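Local coordinates for glucokinase (Leishmania braziliensis MHOM/BR/75/M2904, PDB 6EDI), which probably phosphorylates D-glucose, with ATP as the phosphate donor, at residues L190-P195 with I200-C205; F286-A291 with P300-P305; A308-A311 with S315-A318. All blocks are in the same frame, centred on the assembly; numbering follows the deposited sequence.

Interaction 1: L190-P195 with I200-C205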
loop_
_atom_site.group_PDB
_atom_site.type_symbol
_atom_site.label_atom_id
_atom_site.label_comp_id
_atom_site.label_asym_id
_atom_site.label_seq_id
_atom_site.Cartn_x
_atom_site.Cartn_y
_atom_site.Cartn_z
ATOM N N LEU A 190 14.171 -11.724 10.865
ATOM C CA LEU A 190 14.336 -10.369 10.338
ATOM C C LEU A 190 14.728 -9.332 11.379
ATOM O O LEU A 190 14.907 -8.171 11.034
ATOM C CB LEU A 190 13.047 -9.903 9.640
ATOM C CG LEU A 190 13.043 -10.067 8.117
ATOM C CD1 LEU A 190 13.065 -11.527 7.730
ATOM C CD2 LEU A 190 11.849 -9.361 7.505
ATOM N N SER A 191 14.861 -9.741 12.640
ATOM C CA SER A 191 14.946 -8.784 13.749
ATOM C C SER A 191 16.343 -8.244 13.999
ATOM O O SER A 191 16.506 -7.308 14.778
ATOM C CB SER A 191 14.496 -9.437 15.047
ATOM O OG SER A 191 15.419 -10.447 15.420
ATOM N N GLU A 192 17.338 -8.862 13.372
ATOM C CA GLU A 192 18.745 -8.520 13.602
ATOM C C GLU A 192 19.131 -8.680 15.076
ATOM O O GLU A 192 19.939 -7.915 15.614
ATOM C CB GLU A 192 19.055 -7.107 13.092
ATOM C CG GLU A 192 18.613 -6.873 11.644
ATOM C CD GLU A 192 18.937 -5.480 11.143
ATOM O OE1 GLU A 192 20.102 -5.236 10.753
ATOM O OE2 GLU A 192 18.023 -4.625 11.140
ATOM N N GLY A 193 18.534 -9.677 15.725
ATOM C CA GLY A 193 18.863 -10.002 17.101
ATOM C C GLY A 193 18.100 -9.189 18.133
ATOM O O GLY A 193 18.280 -9.384 19.337
ATOM N N LYS A 194 17.257 -8.269 17.671
ATOM C CA LYS A 194 16.476 -7.431 18.585
ATOM C C LYS A 194 15.159 -8.093 19.005
ATOM O O LYS A 194 14.536 -8.799 18.215
ATOM C CB LYS A 194 16.205 -6.058 17.961
ATOM C CG LYS A 194 17.457 -5.293 17.626
ATOM C CD LYS A 194 17.162 -3.859 17.243
ATOM C CE LYS A 194 18.454 -3.161 16.864
ATOM N NZ LYS A 194 19.269 -4.084 16.024
ATOM N N PRO A 195 14.729 -7.854 20.260
ATOM C CA PRO A 195 13.514 -8.464 20.815
ATOM C C PRO A 195 12.242 -7.900 20.186
ATOM O O PRO A 195 12.215 -6.722 19.826
ATOM C CB PRO A 195 13.563 -8.060 22.299
ATOM C CG PRO A 195 14.963 -7.579 22.546
ATOM C CD PRO A 195 15.420 -7.008 21.250
ATOM N N ILE A 200 10.150 -1.540 15.490
ATOM C CA ILE A 200 9.311 -2.109 14.428
ATOM C C ILE A 200 10.200 -2.959 13.535
ATOM O O ILE A 200 9.739 -3.886 12.871
ATOM C CB ILE A 200 8.595 -1.051 13.563
ATOM C CG1 ILE A 200 9.592 -0.059 12.957
ATOM C CG2 ILE A 200 7.529 -0.315 14.377
ATOM C CD1 ILE A 200 8.995 0.750 11.801
ATOM N N GLY A 201 11.490 -2.645 13.531
ATOM C CA GLY A 201 12.448 -3.414 12.751
ATOM C C GLY A 201 12.478 -3.034 11.283
ATOM O O GLY A 201 11.765 -2.126 10.855
ATOM N N ARG A 202 13.325 -3.719 10.513
ATOM C CA ARG A 202 13.463 -3.452 9.079
ATOM C C ARG A 202 12.477 -4.264 8.240
ATOM O O ARG A 202 12.828 -5.298 7.648
ATOM C CB ARG A 202 14.891 -3.733 8.610
ATOM C CG ARG A 202 15.929 -2.923 9.352
ATOM C CD ARG A 202 16.771 -2.100 8.401
ATOM N NE ARG A 202 17.615 -1.160 9.129
ATOM C CZ ARG A 202 18.934 -1.249 9.212
ATOM N NH1 ARG A 202 19.576 -2.227 8.583
ATOM N NH2 ARG A 202 19.612 -0.346 9.907
ATOM N N GLY A 203 11.242 -3.779 8.192
ATOM C CA GLY A 203 10.190 -4.398 7.411
ATOM C C GLY A 203 8.956 -3.527 7.458
ATOM O O GLY A 203 8.953 -2.465 8.100
ATOM N N ARG A 204 7.899 -3.951 6.782
ATOM C CA ARG A 204 6.694 -3.142 6.776
ATOM C C ARG A 204 6.010 -3.187 8.118
ATOM O O ARG A 204 5.981 -4.220 8.795
ATOM C CB ARG A 204 5.701 -3.608 5.712
ATOM C CG ARG A 204 6.034 -3.161 4.301
ATOM C CD ARG A 204 5.104 -3.827 3.299
ATOM N NE ARG A 204 5.362 -3.362 1.941
ATOM C CZ ARG A 204 4.773 -3.880 0.876
ATOM N NH1 ARG A 204 3.896 -4.859 1.044
ATOM N NH2 ARG A 204 5.040 -3.412 -0.338
ATOM N N CYS A 205 5.431 -2.051 8.478
ATOM C CA CYS A 205 4.573 -1.954 9.641
ATOM C C CYS A 205 3.191 -1.467 9.184
ATOM O O CYS A 205 3.047 -0.360 8.656
ATOM C CB CYS A 205 5.188 -0.987 10.650
ATOM S SG CYS A 205 4.159 -0.720 12.080
HETATM O O HOH W 1 14.724 -7.254 8.219
#
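Leu190 and Arg202 face each other where a loop doubles back on itself, and a water spans the gap between their backbones. It donates to both carbonyls, lying 3.0 Å from Leu190 O and 2.8 Å from Arg202 O. Leu190 CD2 packs loosely against Arg202 O at 4.2 Å. Ser191 starts a type I' turn closed by Lys194 N donating to Ser191 O at 3.1 Å, and its OG also takes a weak bond from Gly193 N. Glu192, at a left-handed phi of 58°, is the first corner residue and sends its side chain across to Arg202. With CG set beside the backbone N and the chain extended beyond it, the two side chains cross at about a right angle, with the carboxylate and guanidinium planes 55° apart. Glu192 OE2 rests 3.2 Å from Arg202 CG and also lies above one guanidinium face, offset toward the rim. The salt bridge is long, 3.7 Å from Glu192 OE1 to Arg202 NH1; the oxygen lies well out of the guanidinium plane, so no N-H points at it and the attraction is one of charge. The stronger partner of Arg202 is Asp226, reached through NE. Gly193 completes the corner with backbone angles at which a CB would run into Glu192 O. Arg202 centres an inverse gamma turn. The contact lies at the surface in the connection from helix 187-190 to strand 205-210, with the Arg202 side chain against Tyr221 of strand 214-222, its carbonyl also bonded to Asn123 of the second subunit, and Ile200 tucked against helix 157-170.

Interaction 2: F286-A291 with P300-P305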
loop_
_atom_site.group_PDB
_atom_site.type_symbol
_atom_site.label_atom_id
_atom_site.label_comp_id
_atom_site.label_asym_id
_atom_site.label_seq_id
_atom_site.Cartn_x
_atom_site.Cartn_y
_atom_site.Cartn_z
ATOM N N PHE A 286 -23.738 -0.426 18.088
ATOM C CA PHE A 286 -24.580 -1.393 17.400
ATOM C C PHE A 286 -24.398 -2.783 17.992
ATOM O O PHE A 286 -25.365 -3.543 18.155
ATOM C CB PHE A 286 -24.265 -1.432 15.904
ATOM C CG PHE A 286 -25.019 -2.494 15.169
ATOM C CD1 PHE A 286 -26.323 -2.265 14.749
ATOM C CD2 PHE A 286 -24.435 -3.728 14.913
ATOM C CE1 PHE A 286 -27.041 -3.249 14.079
ATOM C CE2 PHE A 286 -25.135 -4.718 14.239
ATOM C CZ PHE A 286 -26.446 -4.478 13.820
ATOM N N ASN A 287 -23.149 -3.127 18.284
ATOM C CA ASN A 287 -22.848 -4.426 18.858
ATOM C C ASN A 287 -23.582 -4.671 20.165
ATOM O O ASN A 287 -24.063 -5.778 20.434
ATOM C CB ASN A 287 -21.348 -4.587 19.038
ATOM C CG ASN A 287 -20.658 -4.957 17.738
ATOM O OD1 ASN A 287 -21.298 -4.981 16.681
ATOM N ND2 ASN A 287 -19.356 -5.240 17.808
ATOM N N TYR A 288 -23.690 -3.620 20.964
ATOM C CA TYR A 288 -24.366 -3.722 22.249
ATOM C C TYR A 288 -25.836 -4.082 22.074
ATOM O O TYR A 288 -26.323 -5.036 22.678
ATOM C CB TYR A 288 -24.233 -2.423 23.039
ATOM C CG TYR A 288 -24.776 -2.545 24.446
ATOM C CD1 TYR A 288 -24.150 -3.363 25.381
ATOM C CD2 TYR A 288 -25.914 -1.854 24.835
ATOM C CE1 TYR A 288 -24.641 -3.482 26.673
ATOM C CE2 TYR A 288 -26.411 -1.965 26.123
ATOM C CZ TYR A 288 -25.773 -2.780 27.037
ATOM O OH TYR A 288 -26.278 -2.886 28.321
ATOM N N ALA A 289 -26.533 -3.316 21.248
ATOM C CA ALA A 289 -27.915 -3.629 20.909
ATOM C C ALA A 289 -28.007 -5.054 20.382
ATOM O O ALA A 289 -28.782 -5.864 20.895
ATOM C CB ALA A 289 -28.453 -2.641 19.900
ATOM N N TYR A 290 -27.180 -5.368 19.386
ATOM C CA TYR A 290 -27.196 -6.679 18.747
ATOM C C TYR A 290 -27.051 -7.821 19.756
ATOM O O TYR A 290 -27.660 -8.874 19.591
ATOM C CB TYR A 290 -26.114 -6.754 17.654
ATOM C CG TYR A 290 -26.165 -8.000 16.778
ATOM C CD1 TYR A 290 -27.014 -8.070 15.678
ATOM C CD2 TYR A 290 -25.340 -9.089 17.035
ATOM C CE1 TYR A 290 -27.050 -9.200 14.870
ATOM C CE2 TYR A 290 -25.369 -10.217 16.234
ATOM C CZ TYR A 290 -26.228 -10.263 15.158
ATOM O OH TYR A 290 -26.261 -11.380 14.360
ATOM N N ALA A 291 -26.263 -7.614 20.809
ATOM C CA ALA A 291 -26.015 -8.692 21.776
ATOM C C ALA A 291 -27.129 -8.807 22.821
ATOM O O ALA A 291 -27.329 -9.871 23.405
ATOM C CB ALA A 291 -24.673 -8.514 22.454
ATOM N N PRO A 300 -29.394 1.839 19.697
ATOM C CA PRO A 300 -28.344 1.327 20.586
ATOM C C PRO A 300 -28.548 1.724 22.047
ATOM O O PRO A 300 -28.178 0.964 22.946
ATOM C CB PRO A 300 -27.073 2.001 20.048
ATOM C CG PRO A 300 -27.439 2.530 18.679
ATOM C CD PRO A 300 -28.883 2.874 18.780
ATOM N N LEU A 301 -29.135 2.897 22.267
ATOM C CA LEU A 301 -29.184 3.527 23.590
ATOM C C LEU A 301 -27.781 3.834 24.117
ATOM O O LEU A 301 -27.297 4.963 23.986
ATOM C CB LEU A 301 -29.973 2.684 24.602
ATOM C CG LEU A 301 -30.508 3.471 25.800
ATOM C CD1 LEU A 301 -31.260 4.692 25.297
ATOM C CD2 LEU A 301 -31.398 2.598 26.693
ATOM N N LYS A 302 -27.126 2.831 24.697
ATOM C CA LYS A 302 -25.812 3.040 25.306
ATOM C C LYS A 302 -24.776 3.548 24.305
ATOM O O LYS A 302 -24.645 3.012 23.200
ATOM C CB LYS A 302 -25.303 1.751 25.952
ATOM C CG LYS A 302 -25.560 1.623 27.451
ATOM C CD LYS A 302 -27.034 1.596 27.785
ATOM C CE LYS A 302 -27.276 0.966 29.154
ATOM N NZ LYS A 302 -28.206 -0.198 29.054
ATOM N N SER A 303 -24.036 4.580 24.698
ATOM C CA SER A 303 -22.965 5.098 23.860
ATOM C C SER A 303 -21.729 4.215 23.981
ATOM O O SER A 303 -21.626 3.388 24.891
ATOM C CB SER A 303 -22.625 6.544 24.228
ATOM O OG SER A 303 -22.212 6.641 25.575
ATOM N N ALA A 304 -20.801 4.376 23.047
ATOM C CA ALA A 304 -19.581 3.574 23.054
ATOM C C ALA A 304 -18.769 3.677 24.365
ATOM O O ALA A 304 -18.304 2.648 24.880
ATOM C CB ALA A 304 -18.726 3.896 21.845
ATOM N N PRO A 305 -18.594 4.908 24.906
ATOM C CA PRO A 305 -17.920 5.011 26.207
ATOM C C PRO A 305 -18.567 4.104 27.245
ATOM O O PRO A 305 -17.862 3.384 27.965
ATOM C CB PRO A 305 -18.170 6.465 26.606
ATOM C CG PRO A 305 -18.274 7.198 25.324
ATOM C CD PRO A 305 -18.898 6.243 24.345
#
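Tyr288 meets Lys302 along much of the length of the lysine, and most of this meeting is nonpolar. Lys302 CB lies 3.8 Å from Tyr288 CD2, and CG and CD follow past CE2, so the methylenes run along that side of the ring toward the phenol oxygen. Two bends make this path possible, one at chi2 (63°) and one at chi4. The next residue, Ala289, packs its CB 4.0 Å from Pro300 CA. Its methyl group is small enough to let the two backbones come close, with Ala289 CA 5.0 Å from Pro300 CA.

The polar contacts are slighter. Lys302 NZ gives a weak hydrogen bond to Tyr288 OH at 3.4 Å; that hydroxyl probably also bonds to Asp316, its main polar partner, though at an unusually short distance that leaves the detail doubtful. Pro300 O sits at the ring edge, near its plane, 4.1 Å from Tyr288 CD2, and also receives a weak bond from Lys302 N across Leu301, whose positive phi turns the chain sharply.

Tyr288 also touches Val307 and Leu310 of helix 304-313, and Glu285 accepts from Ala304 N at the start of that helix. The whole is a helix-loop-helix connection: helix 281-292 receives the returning loop on its flank before helix 304-313 begins, packed among helices 245-259, 304-313 and 317-341.

Interaction 3: A308-A311 with S315-A318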
loop_
_atom_site.group_PDB
_atom_site.type_symbol
_atom_site.label_atom_id
_atom_site.label_comp_id
_atom_site.label_asym_id
_atom_site.label_seq_id
_atom_site.Cartn_x
_atom_site.Cartn_y
_atom_site.Cartn_z
ATOM N N ALA A 308 -18.094 0.232 26.773
ATOM C CA ALA A 308 -16.722 -0.098 27.147
ATOM C C ALA A 308 -16.509 -0.076 28.663
ATOM O O ALA A 308 -15.854 -0.962 29.215
ATOM C CB ALA A 308 -15.729 0.833 26.443
ATOM N N LYS A 309 -17.053 0.937 29.334
ATOM C CA LYS A 309 -16.965 0.992 30.792
ATOM C C LYS A 309 -17.657 -0.220 31.425
ATOM O O LYS A 309 -17.109 -0.858 32.331
ATOM C CB LYS A 309 -17.548 2.299 31.332
ATOM C CG LYS A 309 -17.580 2.353 32.854
ATOM C CD LYS A 309 -18.227 3.620 33.366
ATOM C CE LYS A 309 -17.193 4.712 33.632
ATOM N NZ LYS A 309 -17.290 5.237 35.036
ATOM N N LEU A 310 -18.852 -0.532 30.928
ATOM C CA LEU A 310 -19.629 -1.681 31.396
ATOM C C LEU A 310 -18.881 -2.992 31.181
ATOM O O LEU A 310 -19.001 -3.930 31.975
ATOM C CB LEU A 310 -20.998 -1.721 30.695
ATOM C CG LEU A 310 -22.193 -0.920 31.242
ATOM C CD1 LEU A 310 -21.784 0.442 31.767
ATOM C CD2 LEU A 310 -23.261 -0.743 30.180
ATOM N N ALA A 311 -18.101 -3.051 30.104
ATOM C CA ALA A 311 -17.330 -4.249 29.781
ATOM C C ALA A 311 -16.126 -4.386 30.707
ATOM O O ALA A 311 -15.775 -5.492 31.143
ATOM C CB ALA A 311 -16.876 -4.196 28.341
ATOM N N SER A 315 -19.643 -6.609 34.595
ATOM C CA SER A 315 -21.050 -6.913 34.793
ATOM C C SER A 315 -21.737 -7.303 33.491
ATOM O O SER A 315 -21.722 -8.467 33.086
ATOM C CB SER A 315 -21.785 -5.715 35.389
ATOM O OG SER A 315 -23.170 -5.829 35.108
ATOM N N ASP A 316 -22.341 -6.297 32.864
ATOM C CA ASP A 316 -23.145 -6.424 31.648
ATOM C C ASP A 316 -22.549 -7.393 30.627
ATOM O O ASP A 316 -21.564 -7.089 29.952
ATOM C CB ASP A 316 -23.334 -5.028 31.044
ATOM C CG ASP A 316 -24.441 -4.965 30.022
ATOM O OD1 ASP A 316 -24.562 -5.898 29.193
ATOM O OD2 ASP A 316 -25.176 -3.953 30.038
ATOM N N THR A 317 -23.172 -8.563 30.530
ATOM C CA THR A 317 -22.703 -9.645 29.675
ATOM C C THR A 317 -22.743 -9.235 28.191
ATOM O O THR A 317 -21.929 -9.691 27.375
ATOM C CB THR A 317 -23.535 -10.933 29.947
ATOM O OG1 THR A 317 -22.740 -12.096 29.700
ATOM C CG2 THR A 317 -24.803 -10.977 29.102
ATOM N N ALA A 318 -23.676 -8.351 27.852
ATOM C CA ALA A 318 -23.830 -7.893 26.477
ATOM C C ALA A 318 -22.761 -6.870 26.101
ATOM O O ALA A 318 -22.269 -6.860 24.968
ATOM C CB ALA A 318 -25.211 -7.327 26.264
#
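Leu310 and Asp316 lie slantwise to each other, their side chains touching first near the base and again at the ends. At the base, Leu310 CB is 4.1 Å from Asp316 CB. Farther out, one methyl of the leucine, CD2, comes to 3.7 Å from Asp316 OD2, a plain van der Waals contact with a carboxylate oxygen. Leu310 turns its CG beside the backbone N, whereas Asp316 holds its CG anti to it (chi1 -164°). This points the carboxylate at the following helix, and its two oxygens have different partners. OD1 folds back over the start of that helix, taking a weak bond from Ala318 N at 2.9 Å, bent to 128° at the hydrogen, and a hydrogen bond from Ala319 N. OD2 remains near Leu310 and is a probable partner of Tyr288 OH.

The backbones approach too, Leu310 O standing 3.8 Å from Ser315 N without a hydrogen bond. Leu310 continues onto Tyr288 and Ala319, so its nonpolar surface joins three helices. Asp316 is a classic helix N-cap, and the arrangement is a short turn between two consecutive helices, in which Leu310, in the last turn of helix 304-313, packs on the capping residue of helix 317-341.

Overall arrangement
Interactions 2 and 3 are neighbours, with centres about 10 Å apart, whereas interaction 1 lies 39 and 37 Å from them, centre to centre, and touches neither. The near pair share helix 304-313, whose approach forms one contact and whose body forms the other; a probable hydrogen bond between Tyr288 and Asp316, with Tyr288 and Ala291 packing on Ala318, connects them. Interaction 2 is partly buried and largely nonpolar, with its two helix-borne residues enclosed. Interaction 3 is a surface contact in which a leucine packs against a carboxylate engaged in capping. Interaction 1, also superficial, joins parts of a loop by a bridging water and a long, out-of-plane salt bridge, and it alone reaches the second subunit.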